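Alpha-rhamnosidase (Dictyoglomus thermophilum, PDB 6I60) probably hydrolyses terminal non-reducing alpha-L-rhamnose residues from alpha-L-rhamnosides, acting as a glycoside hydrolase. Local coordinates at residues R191-I196 and V231-K236; Y205-R210 and K242-V247; F882-S887 and G894-P899; V907-N912 and G935-Y940. All coordinates share one frame; numbering follows the deposited sequence.

Contact 1. Residues R191-I196 and V231-K236; sequences RARVYI and VYDVSK
Ser235 and Asp233 meet Ala192 and Arg193 in a small polar cluster where strand 226-233 ends. The hydroxyl of Ser235 does two jobs: OG accepts the backbone N-H of Ala192 (N to OG 2.8 Å) and donates to Asp233 OD1, 2.9 Å from OG and met nearly along its C-O direction. The same carboxylate oxygen takes the salt bridge of Arg193, whose NH1 stands 3.0 Å from OD1. Arg193 NH1 also donates to Ala192 O, while Val234 N reaches that carbonyl from the opposite face of its plane. The guanidinium lies between Asp233 CB over one face and Arg191 CD over the other, with Ser235 OG at its edge. Asp233 holds CG anti to its backbone N (chi1 162°), which turns the carboxylate toward these donors.

Farther along, Val194 and Tyr232 form an antiparallel hydrogen-bonded pair, with Tyr232 N 2.8 Å from Val194 O. Their face is apolar: Val194 CG2 touches Val234 CG2 at 3.6 Å, and Ile196 CG2 comes to the edge of the Tyr232 ring. On the other face Val231 CG2 lies alongside Tyr195. Glu136 salt-bridges both Arg193 and Arg191, Arg191 also bonding Cys110 O and Glu272, and Leu44 of strand 44-46 packs on Arg193 and Asp233. With an alanine at Ser235, the Ala192 N-H would probably lose its acceptor and Asp233 one of its donors. A serine thus continues the pairing with its side chain where the regular strand stops, and the shared carboxylate links it to a charge pair that is probably steadied by Glu136.

Contact 2. Residues Y205-R210 and K242-V247; sequences YINGER and KNAIGV
The Tyr205 ring meets Gly246 at its edge: the carbonyl oxygen of Gly246 lies near the ring plane, 3.9 Å from Tyr205 CD2. The other flat groups are the amides of Asn207 and Asn243, which stand almost perpendicular (88° apart) with ND2 of Asn207 3.9 Å from ND2 of Asn243. The nearest amide atoms are two donors and make no bond; Asn207 ND2 donates to Asn237 O and Asn243 ND2 weakly to Ile238 O. Asn207 OD1 instead accepts Ala244 N at 3.0 Å, the donor sitting well above the amide plane, 38° out of it. CG of Asn207 lies beside its own backbone N (chi1 -67°), a setting that brings OD1 within reach of Ala244 N. The backbone N of the same residue donates to Ala244 O (2.8 Å), and one asparagine therefore grips both polar atoms of Ala244.

Asn207 and Gly208 are the corners of a type I' beta turn from Ile206 to Glu209, which closes the tight hairpin of strands 201-206 and 209-210. Asparagine accepts the left-handed backbone of the first corner readily, and at the second any side chain would press on the carbonyl oxygen of Asn207, which makes glycine the natural residue.

Behind the turn, Tyr205 and Gly246 form an antiparallel hydrogen-bonded pair. A side chain at Gly246 would crowd Tyr205 CB, so glycine suits the place. Ile206 and Ile245 make a non-hydrogen-bonded pair on the other face, where Ile206 CG1 touches Ile245 CG2 at 3.6 Å. Ile206 also packs on Val194, and Ile245 on Phe183 of strand 171-184.

Contact 3. Residues F882-S887 and G894-P899; sequences FSMRIS and GEVHVP
Met884 faces Val898, and Ile886 faces Val896, across two strands that run antiparallel (168°) but with axes 9.2 Å apart, too far for backbone hydrogen bonds, which leaves side chains alone to fill the space. Met884 is the central contact. Its CG is anti to the backbone N (chi1 -154°), sending the long chain straight across, and the last torsion bends the methyl group aside. The sulfur therefore meets Val896 almost tip to tip, with SD 3.7 Å from CG1 of Val896, while CE settles against both methyls of Val898, nearest CG2 at 3.7 Å. An unbranched, flexible thioether suits a place where one side chain must reach two branched ones.

To one side, Ile886 crosses Val896 obliquely, its CD1 3.8 Å from Val896 CG2; the two methyls of Val896 are thereby shared between Met884 and Ile886. To the other side the side chains of Phe882 and Pro899 cross at about a right angle, with Phe882 CE2 3.8 Å from Pro899 CD. Pro851 and Pro853 pack around these residues as well.

The reverse side of strand 893-899 is polar: His897 NE2 donates to Glu895 OE2 on its anti lone pair, His897 ND1 is hydrogen-bonded to Glu850, and Glu895 OE1 forms a salt bridge with Arg931. Strand 882-888 belongs to an antiparallel sheet and 893-899 to a mixed one. A short link joins two strands that pack face to face rather than pair, as in a beta-arch, and their apolar sides form part of the core of a beta-sandwich in the C-terminal domain.

Contact 4. Residues V907-N912 and G935-Y940; sequences VKEGDN and GSYNFY
Lys908 crosses Tyr940 obliquely at the tyrosine CB because CG of the lysine lies beside its own backbone N (chi1 -66°) and the chain bends again farther out: CE comes 3.9 Å from Tyr940 CB, and NZ curls back to donate to Gly910 O at 3.2 Å, in the carbonyl plane. Glu909 does the reverse. With CG anti to the backbone N (chi1 -162°) and the chain extended, it lies alongside Phe939, with OE2 at the ring edge, 3.6 Å from Phe939 CE2, and the carboxylate steeply inclined to the ring. Cutting Lys908 back to an alanine would probably take the CE contact from Tyr940 CB, though not that of CB itself, and leave Gly910 O without its ammonium donor.

Between them the backbones pair: Lys908 N bonds to Tyr940 O (2.7 Å), and Tyr940 N to Lys908 O (2.8 Å). Val907 and Lys908 both face Tyr940 in a G1 beta bulge. A type II' turn from Glu909 to Asn912 follows, with Gly910 suited to its first corner; Gly910 O lies near Tyr940 CD1. Strand 935-941 stands between the short strand 908-909 and strand 882-888, and Phe939 reaches down to Ile930 and Val932 of strand 927-932 in the facing sheet.

The four contacts form two touching pairs, with about 50 Å or more between the centres of any two from different pairs. Contacts 1 and 2 share the N-terminal rhamnosidase region, where Ile206 of contact 2 packs against Val194 and Val234 of contact 1, joining strands of different sheets. Contacts 3 and 4 lie toward the C-terminus and meet through neighbouring strands 882-888 and 935-941. Contact 3 is wholly apolar and buried between sheets, without a hydrogen bond across it. The others rest on paired backbones: contact 1 adds a charge cluster at a strand end, contact 2 an amide at a hairpin turn, and contact 4, the least buried, long charged chains laid against aromatic residues.

Contact 1. Residues R191-I196 and V231-K236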
loop_
_atom_site.group_PDB
_atom_site.type_symbol
_atom_site.label_atom_id
_atom_site.label_comp_id
_atom_site.label_asym_id
_atom_site.label_seq_id
_atom_site.Cartn_x
_atom_site.Cartn_y
_atom_site.Cartn_z
ATOM N N ARG A 191 -3.884 3.365 33.927
ATOM C CA ARG A 191 -3.825 3.007 32.518
ATOM C C ARG A 191 -3.227 1.612 32.405
ATOM O O ARG A 191 -2.550 1.133 33.318
ATOM C CB ARG A 191 -3.002 4.015 31.709
ATOM C CG ARG A 191 -1.503 3.859 31.882
ATOM C CD ARG A 191 -0.740 4.548 30.767
ATOM N NE ARG A 191 0.628 4.864 31.166
ATOM C CZ ARG A 191 1.660 4.911 30.331
ATOM N NH1 ARG A 191 1.482 4.662 29.040
ATOM N NH2 ARG A 191 2.869 5.207 30.785
ATOM N N ALA A 192 -3.489 0.965 31.271
ATOM C CA ALA A 192 -2.975 -0.371 31.014
ATOM C C ALA A 192 -2.539 -0.478 29.563
ATOM O O ALA A 192 -3.232 0.000 28.661
ATOM C CB ALA A 192 -4.020 -1.450 31.328
ATOM N N ARG A 193 -1.387 -1.106 29.346
ATOM C CA ARG A 193 -0.840 -1.300 28.013
ATOM C C ARG A 193 -0.384 -2.742 27.853
ATOM O O ARG A 193 -0.007 -3.404 28.824
ATOM C CB ARG A 193 0.329 -0.350 27.740
ATOM C CG ARG A 193 -0.059 1.117 27.726
ATOM C CD ARG A 193 -1.033 1.414 26.601
ATOM N NE ARG A 193 -1.270 2.846 26.452
ATOM C CZ ARG A 193 -2.235 3.510 27.078
ATOM N NH1 ARG A 193 -3.057 2.870 27.898
ATOM N NH2 ARG A 193 -2.379 4.814 26.883
ATOM N N VAL A 194 -0.418 -3.218 26.611
ATOM C CA VAL A 194 -0.104 -4.604 26.282
ATOM C C VAL A 194 0.745 -4.599 25.019
ATOM O O VAL A 194 0.312 -4.090 23.981
ATOM C CB VAL A 194 -1.378 -5.446 26.088
ATOM C CG1 VAL A 194 -1.127 -6.599 25.145
ATOM C CG2 VAL A 194 -1.876 -5.962 27.424
ATOM N N TYR A 195 1.956 -5.146 25.108
ATOM C CA TYR A 195 2.926 -5.122 24.014
ATOM C C TYR A 195 3.199 -6.563 23.598
ATOM O O TYR A 195 4.010 -7.253 24.222
ATOM C CB TYR A 195 4.211 -4.407 24.431
ATOM C CG TYR A 195 3.992 -3.085 25.140
ATOM C CD1 TYR A 195 3.691 -3.039 26.495
ATOM C CD2 TYR A 195 4.099 -1.881 24.454
ATOM C CE1 TYR A 195 3.491 -1.835 27.145
ATOM C CE2 TYR A 195 3.904 -0.670 25.098
ATOM C CZ TYR A 195 3.599 -0.653 26.442
ATOM O OH TYR A 195 3.404 0.550 27.080
ATOM N N ILE A 196 2.530 -7.011 22.538
ATOM C CA ILE A 196 2.540 -8.410 22.125
ATOM C C ILE A 196 3.127 -8.521 20.725
ATOM O O ILE A 196 2.922 -7.642 19.881
ATOM C CB ILE A 196 1.120 -9.015 22.175
ATOM C CG1 ILE A 196 1.117 -10.457 21.662
ATOM C CG2 ILE A 196 0.136 -8.145 21.403
ATOM C CD1 ILE A 196 -0.097 -11.253 22.081
ATOM N N VAL A 231 1.127 -2.679 20.222
ATOM C CA VAL A 231 0.760 -2.220 21.556
ATOM C C VAL A 231 -0.725 -1.888 21.561
ATOM O O VAL A 231 -1.223 -1.213 20.651
ATOM C CB VAL A 231 1.598 -1.005 21.992
ATOM C CG1 VAL A 231 1.632 0.026 20.892
ATOM C CG2 VAL A 231 1.030 -0.401 23.267
ATOM N N TYR A 232 -1.431 -2.364 22.582
ATOM C CA TYR A 232 -2.862 -2.149 22.714
ATOM C C TYR A 232 -3.168 -1.425 24.019
ATOM O O TYR A 232 -2.435 -1.545 25.005
ATOM C CB TYR A 232 -3.626 -3.475 22.670
ATOM C CG TYR A 232 -3.609 -4.149 21.320
ATOM C CD1 TYR A 232 -4.360 -3.653 20.262
ATOM C CD2 TYR A 232 -2.845 -5.288 21.102
ATOM C CE1 TYR A 232 -4.348 -4.269 19.025
ATOM C CE2 TYR A 232 -2.828 -5.913 19.869
ATOM C CZ TYR A 232 -3.581 -5.399 18.834
ATOM O OH TYR A 232 -3.563 -6.019 17.605
ATOM N N ASP A 233 -4.263 -0.668 24.010
ATOM C CA ASP A 233 -4.759 0.020 25.196
ATOM C C ASP A 233 -5.842 -0.849 25.819
ATOM O O ASP A 233 -6.949 -0.957 25.281
ATOM C CB ASP A 233 -5.291 1.407 24.843
ATOM C CG ASP A 233 -6.196 1.977 25.920
ATOM O OD1 ASP A 233 -5.819 1.922 27.110
ATOM O OD2 ASP A 233 -7.287 2.477 25.577
ATOM N N VAL A 234 -5.523 -1.472 26.950
ATOM C CA VAL A 234 -6.449 -2.383 27.611
ATOM C C VAL A 234 -6.809 -1.833 28.983
ATOM O O VAL A 234 -7.052 -2.595 29.925
ATOM C CB VAL A 234 -5.853 -3.798 27.721
ATOM C CG1 VAL A 234 -5.701 -4.410 26.340
ATOM C CG2 VAL A 234 -4.511 -3.755 28.439
ATOM N N SER A 235 -6.845 -0.504 29.102
ATOM C CA SER A 235 -7.187 0.122 30.374
ATOM C C SER A 235 -8.575 -0.305 30.837
ATOM O O SER A 235 -8.729 -0.932 31.891
ATOM C CB SER A 235 -7.100 1.642 30.250
ATOM O OG SER A 235 -5.771 2.054 29.992
ATOM N N LYS A 236 -9.600 0.004 30.043
ATOM C CA LYS A 236 -10.971 -0.314 30.426
ATOM C C LYS A 236 -11.285 -1.783 30.176
ATOM O O LYS A 236 -12.395 -2.125 29.754
ATOM C CB LYS A 236 -11.960 0.576 29.665
ATOM C CG LYS A 236 -11.890 2.056 30.028
ATOM C CD LYS A 236 -11.667 2.261 31.519
ATOM C CE LYS A 236 -12.686 3.229 32.100
ATOM N NZ LYS A 236 -13.128 2.815 33.460
#

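Contact 2. Residues Y205-R210 and K242-V247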
loop_
_atom_site.group_PDB
_atom_site.type_symbol
_atom_site.label_atom_id
_atom_site.label_comp_id
_atom_site.label_asym_id
_atom_site.label_seq_id
_atom_site.Cartn_x
_atom_site.Cartn_y
_atom_site.Cartn_z
ATOM N N TYR A 205 -6.850 -11.784 23.896
ATOM C CA TYR A 205 -8.064 -11.714 24.695
ATOM C C TYR A 205 -7.706 -11.343 26.126
ATOM O O TYR A 205 -6.685 -11.793 26.655
ATOM C CB TYR A 205 -8.827 -13.044 24.680
ATOM C CG TYR A 205 -9.418 -13.398 23.336
ATOM C CD1 TYR A 205 -10.683 -12.954 22.974
ATOM C CD2 TYR A 205 -8.712 -14.176 22.429
ATOM C CE1 TYR A 205 -11.228 -13.274 21.746
ATOM C CE2 TYR A 205 -9.249 -14.501 21.198
ATOM C CZ TYR A 205 -10.507 -14.048 20.862
ATOM O OH TYR A 205 -11.047 -14.369 19.637
ATOM N N ILE A 206 -8.548 -10.519 26.748
ATOM C CA ILE A 206 -8.376 -10.124 28.142
ATOM C C ILE A 206 -9.735 -10.204 28.820
ATOM O O ILE A 206 -10.660 -9.472 28.448
ATOM C CB ILE A 206 -7.787 -8.709 28.287
ATOM C CG1 ILE A 206 -6.289 -8.728 27.982
ATOM C CG2 ILE A 206 -8.038 -8.167 29.687
ATOM C CD1 ILE A 206 -5.559 -7.473 28.404
ATOM N N ASN A 207 -9.861 -11.096 29.805
ATOM C CA ASN A 207 -11.101 -11.290 30.555
ATOM C C ASN A 207 -12.272 -11.649 29.641
ATOM O O ASN A 207 -13.427 -11.336 29.941
ATOM C CB ASN A 207 -11.439 -10.057 31.400
ATOM C CG ASN A 207 -10.449 -9.837 32.529
ATOM O OD1 ASN A 207 -10.044 -10.781 33.207
ATOM N ND2 ASN A 207 -10.057 -8.586 32.737
ATOM N N GLY A 208 -11.982 -12.301 28.514
ATOM C CA GLY A 208 -12.997 -12.823 27.630
ATOM C C GLY A 208 -13.256 -11.996 26.387
ATOM O O GLY A 208 -13.854 -12.511 25.435
ATOM N N GLU A 209 -12.825 -10.740 26.366
ATOM C CA GLU A 209 -13.108 -9.842 25.255
ATOM C C GLU A 209 -11.913 -9.758 24.315
ATOM O O GLU A 209 -10.762 -9.712 24.759
ATOM C CB GLU A 209 -13.468 -8.445 25.764
ATOM C CG GLU A 209 -14.617 -8.423 26.757
ATOM C CD GLU A 209 -14.363 -7.481 27.915
ATOM O OE1 GLU A 209 -15.267 -6.686 28.247
ATOM O OE2 GLU A 209 -13.258 -7.535 28.494
ATOM N N ARG A 210 -12.195 -9.745 23.014
ATOM C CA ARG A 210 -11.153 -9.525 22.023
ATOM C C ARG A 210 -10.653 -8.089 22.107
ATOM O O ARG A 210 -11.423 -7.160 22.366
ATOM C CB ARG A 210 -11.678 -9.825 20.620
ATOM C CG ARG A 210 -10.611 -10.264 19.630
ATOM C CD ARG A 210 -11.061 -9.988 18.206
ATOM N NE ARG A 210 -10.247 -10.675 17.208
ATOM C CZ ARG A 210 -9.343 -10.074 16.438
ATOM N NH1 ARG A 210 -8.654 -10.778 15.550
ATOM N NH2 ARG A 210 -9.128 -8.769 16.555
ATOM N N LYS A 242 -9.777 -11.223 40.092
ATOM C CA LYS A 242 -8.993 -12.112 39.247
ATOM C C LYS A 242 -9.056 -11.660 37.794
ATOM O O LYS A 242 -10.091 -11.182 37.317
ATOM C CB LYS A 242 -9.493 -13.551 39.374
ATOM C CG LYS A 242 -8.558 -14.463 40.156
ATOM C CD LYS A 242 -8.467 -15.842 39.521
ATOM C CE LYS A 242 -8.529 -16.941 40.572
ATOM N NZ LYS A 242 -8.733 -18.286 39.964
ATOM N N ASN A 243 -7.936 -11.805 37.092
ATOM C CA ASN A 243 -7.828 -11.404 35.699
ATOM C C ASN A 243 -7.283 -12.558 34.874
ATOM O O ASN A 243 -6.625 -13.466 35.390
ATOM C CB ASN A 243 -6.923 -10.183 35.531
ATOM C CG ASN A 243 -7.614 -8.895 35.899
ATOM O OD1 ASN A 243 -8.509 -8.875 36.743
ATOM N ND2 ASN A 243 -7.205 -7.805 35.264
ATOM N N ALA A 244 -7.555 -12.504 33.573
ATOM C CA ALA A 244 -7.106 -13.539 32.657
ATOM C C ALA A 244 -6.786 -12.909 31.310
ATOM O O ALA A 244 -7.471 -11.981 30.871
ATOM C CB ALA A 244 -8.162 -14.638 32.491
ATOM N N ILE A 245 -5.742 -13.418 30.665
ATOM C CA ILE A 245 -5.369 -12.995 29.324
ATOM C C ILE A 245 -5.353 -14.219 28.419
ATOM O O ILE A 245 -5.090 -15.341 28.865
ATOM C CB ILE A 245 -4.004 -12.273 29.306
ATOM C CG1 ILE A 245 -2.990 -13.033 30.152
ATOM C CG2 ILE A 245 -4.143 -10.864 29.845
ATOM C CD1 ILE A 245 -2.215 -14.057 29.387
ATOM N N GLY A 246 -5.638 -13.997 27.138
ATOM C CA GLY A 246 -5.681 -15.085 26.181
ATOM C C GLY A 246 -4.999 -14.769 24.867
ATOM O O GLY A 246 -5.287 -13.744 24.242
ATOM N N VAL A 247 -4.084 -15.637 24.441
ATOM C CA VAL A 247 -3.371 -15.479 23.178
ATOM C C VAL A 247 -3.384 -16.816 22.451
ATOM O O VAL A 247 -2.934 -17.828 23.001
ATOM C CB VAL A 247 -1.924 -14.999 23.379
ATOM C CG1 VAL A 247 -1.251 -14.792 22.032
ATOM C CG2 VAL A 247 -1.887 -13.719 24.200
#

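Contact 3. Residues F882-S887 and G894-P899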
loop_
_atom_site.group_PDB
_atom_site.type_symbol
_atom_site.label_atom_id
_atom_site.label_comp_id
_atom_site.label_asym_id
_atom_site.label_seq_id
_atom_site.Cartn_x
_atom_site.Cartn_y
_atom_site.Cartn_z
ATOM N N PHE A 882 -15.901 25.841 -22.290
ATOM C CA PHE A 882 -15.071 24.865 -21.588
ATOM C C PHE A 882 -14.913 25.346 -20.150
ATOM O O PHE A 882 -14.197 26.320 -19.893
ATOM C CB PHE A 882 -13.713 24.691 -22.263
ATOM C CG PHE A 882 -12.844 23.651 -21.609
ATOM C CD1 PHE A 882 -13.161 22.304 -21.704
ATOM C CD2 PHE A 882 -11.719 24.019 -20.888
ATOM C CE1 PHE A 882 -12.370 21.345 -21.098
ATOM C CE2 PHE A 882 -10.924 23.063 -20.280
ATOM C CZ PHE A 882 -11.250 21.725 -20.384
ATOM N N SER A 883 -15.584 24.674 -19.222
ATOM C CA SER A 883 -15.557 25.061 -17.821
ATOM C C SER A 883 -14.378 24.407 -17.105
ATOM O O SER A 883 -13.851 23.378 -17.533
ATOM C CB SER A 883 -16.866 24.677 -17.128
ATOM O OG SER A 883 -17.967 25.377 -17.682
ATOM N N MET A 884 -13.970 25.024 -15.999
ATOM C CA MET A 884 -12.895 24.479 -15.180
ATOM C C MET A 884 -12.988 25.064 -13.780
ATOM O O MET A 884 -13.014 26.288 -13.620
ATOM C CB MET A 884 -11.524 24.776 -15.794
ATOM C CG MET A 884 -10.452 23.780 -15.400
ATOM S SD MET A 884 -8.850 24.160 -16.128
ATOM C CE MET A 884 -9.349 24.866 -17.693
ATOM N N ARG A 885 -13.036 24.192 -12.773
ATOM C CA ARG A 885 -13.081 24.605 -11.375
ATOM C C ARG A 885 -11.988 23.874 -10.615
ATOM O O ARG A 885 -11.972 22.640 -10.582
ATOM C CB ARG A 885 -14.448 24.320 -10.749
ATOM C CG ARG A 885 -14.584 24.832 -9.325
ATOM C CD ARG A 885 -15.790 24.231 -8.627
ATOM N NE ARG A 885 -16.164 24.991 -7.438
ATOM C CZ ARG A 885 -15.796 24.675 -6.201
ATOM N NH1 ARG A 885 -15.039 23.608 -5.984
ATOM N NH2 ARG A 885 -16.186 25.426 -5.180
ATOM N N ILE A 886 -11.080 24.633 -10.002
ATOM C CA ILE A 886 -9.961 24.059 -9.269
ATOM C C ILE A 886 -10.032 24.508 -7.816
ATOM O O ILE A 886 -10.707 25.480 -7.467
ATOM C CB ILE A 886 -8.598 24.441 -9.884
ATOM C CG1 ILE A 886 -8.324 25.933 -9.688
ATOM C CG2 ILE A 886 -8.555 24.070 -11.359
ATOM C CD1 ILE A 886 -6.862 26.307 -9.816
ATOM N N SER A 887 -9.322 23.773 -6.963
ATOM C CA SER A 887 -9.229 24.094 -5.544
ATOM C C SER A 887 -7.793 23.879 -5.095
ATOM O O SER A 887 -7.245 22.786 -5.262
ATOM C CB SER A 887 -10.191 23.235 -4.719
ATOM O OG SER A 887 -11.506 23.761 -4.774
ATOM N N GLY A 894 -1.095 27.143 -7.587
ATOM C CA GLY A 894 -1.685 26.453 -8.718
ATOM C C GLY A 894 -1.194 27.027 -10.032
ATOM O O GLY A 894 -0.961 28.232 -10.151
ATOM N N GLU A 895 -1.039 26.153 -11.024
ATOM C CA GLU A 895 -0.616 26.532 -12.372
ATOM C C GLU A 895 -1.631 25.936 -13.345
ATOM O O GLU A 895 -1.514 24.775 -13.745
ATOM C CB GLU A 895 0.804 26.050 -12.657
ATOM C CG GLU A 895 1.343 26.468 -14.015
ATOM C CD GLU A 895 2.819 26.156 -14.177
ATOM O OE1 GLU A 895 3.633 26.704 -13.405
ATOM O OE2 GLU A 895 3.164 25.362 -15.080
ATOM N N VAL A 896 -2.629 26.730 -13.717
ATOM C CA VAL A 896 -3.688 26.266 -14.603
ATOM C C VAL A 896 -3.192 26.275 -16.042
ATOM O O VAL A 896 -2.526 27.218 -16.483
ATOM C CB VAL A 896 -4.945 27.138 -14.440
ATOM C CG1 VAL A 896 -6.155 26.441 -15.037
ATOM C CG2 VAL A 896 -5.175 27.457 -12.974
ATOM N N HIS A 897 -3.518 25.217 -16.783
ATOM C CA HIS A 897 -3.164 25.081 -18.195
ATOM C C HIS A 897 -4.460 24.899 -18.976
ATOM O O HIS A 897 -4.869 23.775 -19.280
ATOM C CB HIS A 897 -2.196 23.908 -18.425
ATOM C CG HIS A 897 -0.802 24.168 -17.946
ATOM N ND1 HIS A 897 0.238 23.295 -18.182
ATOM C CD2 HIS A 897 -0.277 25.198 -17.245
ATOM C CE1 HIS A 897 1.345 23.777 -17.646
ATOM N NE2 HIS A 897 1.060 24.931 -17.071
ATOM N N VAL A 898 -5.111 26.012 -19.296
ATOM C CA VAL A 898 -6.353 25.986 -20.063
ATOM C C VAL A 898 -6.018 25.667 -21.515
ATOM O O VAL A 898 -5.294 26.434 -22.166
ATOM C CB VAL A 898 -7.114 27.317 -19.940
ATOM C CG1 VAL A 898 -8.491 27.198 -20.564
ATOM C CG2 VAL A 898 -7.223 27.737 -18.480
ATOM N N PRO A 899 -6.509 24.555 -22.062
ATOM C CA PRO A 899 -6.205 24.225 -23.460
ATOM C C PRO A 899 -6.999 25.090 -24.427
ATOM O O PRO A 899 -8.203 25.306 -24.261
ATOM C CB PRO A 899 -6.614 22.752 -23.572
ATOM C CG PRO A 899 -7.680 22.584 -22.541
ATOM C CD PRO A 899 -7.360 23.539 -21.418
#

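Contact 4. Residues V907-N912 and G935-Y940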
loop_
_atom_site.group_PDB
_atom_site.type_symbol
_atom_site.label_atom_id
_atom_site.label_comp_id
_atom_site.label_asym_id
_atom_site.label_seq_id
_atom_site.Cartn_x
_atom_site.Cartn_y
_atom_site.Cartn_z
ATOM N N VAL A 907 -11.973 33.374 -21.988
ATOM C CA VAL A 907 -11.311 33.034 -20.728
ATOM C C VAL A 907 -11.773 33.984 -19.627
ATOM O O VAL A 907 -11.349 35.144 -19.569
ATOM C CB VAL A 907 -9.774 33.044 -20.856
ATOM C CG1 VAL A 907 -9.135 32.724 -19.515
ATOM C CG2 VAL A 907 -9.323 32.047 -21.908
ATOM N N LYS A 908 -12.636 33.497 -18.740
ATOM C CA LYS A 908 -13.219 34.309 -17.679
ATOM C C LYS A 908 -12.916 33.688 -16.324
ATOM O O LYS A 908 -13.205 32.508 -16.101
ATOM C CB LYS A 908 -14.732 34.450 -17.864
ATOM C CG LYS A 908 -15.142 35.228 -19.102
ATOM C CD LYS A 908 -16.648 35.438 -19.139
ATOM C CE LYS A 908 -17.390 34.241 -18.574
ATOM N NZ LYS A 908 -18.454 34.643 -17.609
ATOM N N GLU A 909 -12.341 34.485 -15.423
ATOM C CA GLU A 909 -12.112 34.065 -14.039
ATOM C C GLU A 909 -13.386 34.350 -13.249
ATOM O O GLU A 909 -13.487 35.311 -12.485
ATOM C CB GLU A 909 -10.902 34.778 -13.450
ATOM C CG GLU A 909 -10.328 34.114 -12.209
ATOM C CD GLU A 909 -8.918 34.584 -11.892
ATOM O OE1 GLU A 909 -8.674 35.010 -10.742
ATOM O OE2 GLU A 909 -8.052 34.529 -12.793
ATOM N N GLY A 910 -14.377 33.487 -13.446
ATOM C CA GLY A 910 -15.693 33.715 -12.884
ATOM C C GLY A 910 -16.484 34.686 -13.734
ATOM O O GLY A 910 -16.786 34.399 -14.896
ATOM N N ASP A 911 -16.819 35.845 -13.170
ATOM C CA ASP A 911 -17.473 36.911 -13.916
ATOM C C ASP A 911 -16.488 37.932 -14.469
ATOM O O ASP A 911 -16.902 38.840 -15.198
ATOM C CB ASP A 911 -18.508 37.616 -13.031
ATOM N N ASN A 912 -15.202 37.801 -14.148
ATOM C CA ASN A 912 -14.173 38.732 -14.593
ATOM C C ASN A 912 -13.511 38.190 -15.855
ATOM O O ASN A 912 -12.977 37.076 -15.852
ATOM C CB ASN A 912 -13.127 38.956 -13.501
ATOM C CG ASN A 912 -13.743 39.340 -12.171
ATOM O OD1 ASN A 912 -14.736 40.066 -12.119
ATOM N ND2 ASN A 912 -13.153 38.853 -11.084
ATOM N N GLY A 935 -7.232 28.645 -2.638
ATOM C CA GLY A 935 -8.631 28.975 -2.815
ATOM C C GLY A 935 -9.254 28.207 -3.961
ATOM O O GLY A 935 -8.618 27.383 -4.618
ATOM N N SER A 936 -10.532 28.493 -4.196
ATOM C CA SER A 936 -11.300 27.881 -5.271
ATOM C C SER A 936 -11.536 28.897 -6.380
ATOM O O SER A 936 -11.859 30.058 -6.113
ATOM C CB SER A 936 -12.640 27.348 -4.756
ATOM O OG SER A 936 -12.468 26.618 -3.555
ATOM N N TYR A 937 -11.378 28.454 -7.626
ATOM C CA TYR A 937 -11.508 29.332 -8.779
ATOM C C TYR A 937 -12.308 28.636 -9.869
ATOM O O TYR A 937 -12.256 27.411 -10.016
ATOM C CB TYR A 937 -10.138 29.750 -9.331
ATOM C CG TYR A 937 -9.216 30.370 -8.306
ATOM C CD1 TYR A 937 -8.350 29.584 -7.558
ATOM C CD2 TYR A 937 -9.207 31.741 -8.091
ATOM C CE1 TYR A 937 -7.506 30.145 -6.622
ATOM C CE2 TYR A 937 -8.366 32.311 -7.157
ATOM C CZ TYR A 937 -7.516 31.508 -6.426
ATOM O OH TYR A 937 -6.674 32.069 -5.495
ATOM N N ASN A 938 -13.046 29.437 -10.638
ATOM C CA ASN A 938 -13.836 28.962 -11.767
ATOM C C ASN A 938 -13.391 29.708 -13.017
ATOM O O ASN A 938 -13.453 30.941 -13.063
ATOM C CB ASN A 938 -15.332 29.171 -11.522
ATOM C CG ASN A 938 -15.849 28.363 -10.348
ATOM O OD1 ASN A 938 -15.572 28.681 -9.193
ATOM N ND2 ASN A 938 -16.604 27.310 -10.640
ATOM N N PHE A 939 -12.944 28.962 -14.024
ATOM C CA PHE A 939 -12.475 29.530 -15.279
ATOM C C PHE A 939 -13.406 29.124 -16.413
ATOM O O PHE A 939 -13.908 27.995 -16.444
ATOM C CB PHE A 939 -11.041 29.081 -15.576
ATOM C CG PHE A 939 -10.059 29.455 -14.503
ATOM C CD1 PHE A 939 -9.655 28.524 -13.559
ATOM C CD2 PHE A 939 -9.546 30.740 -14.430
ATOM C CE1 PHE A 939 -8.755 28.864 -12.565
ATOM C CE2 PHE A 939 -8.644 31.088 -13.439
ATOM C CZ PHE A 939 -8.248 30.149 -12.506
ATOM N N TYR A 940 -13.632 30.048 -17.345
ATOM C CA TYR A 940 -14.609 29.866 -18.415
ATOM C C TYR A 940 -13.986 30.274 -19.742
ATOM O O TYR A 940 -13.833 31.469 -20.011
ATOM C CB TYR A 940 -15.865 30.693 -18.153
ATOM C CG TYR A 940 -16.643 30.289 -16.926
ATOM C CD1 TYR A 940 -16.484 30.971 -15.726
ATOM C CD2 TYR A 940 -17.551 29.242 -16.972
ATOM C CE1 TYR A 940 -17.202 30.611 -14.602
ATOM C CE2 TYR A 940 -18.272 28.876 -15.856
ATOM C CZ TYR A 940 -18.094 29.564 -14.674
ATOM O OH TYR A 940 -18.812 29.201 -13.559
#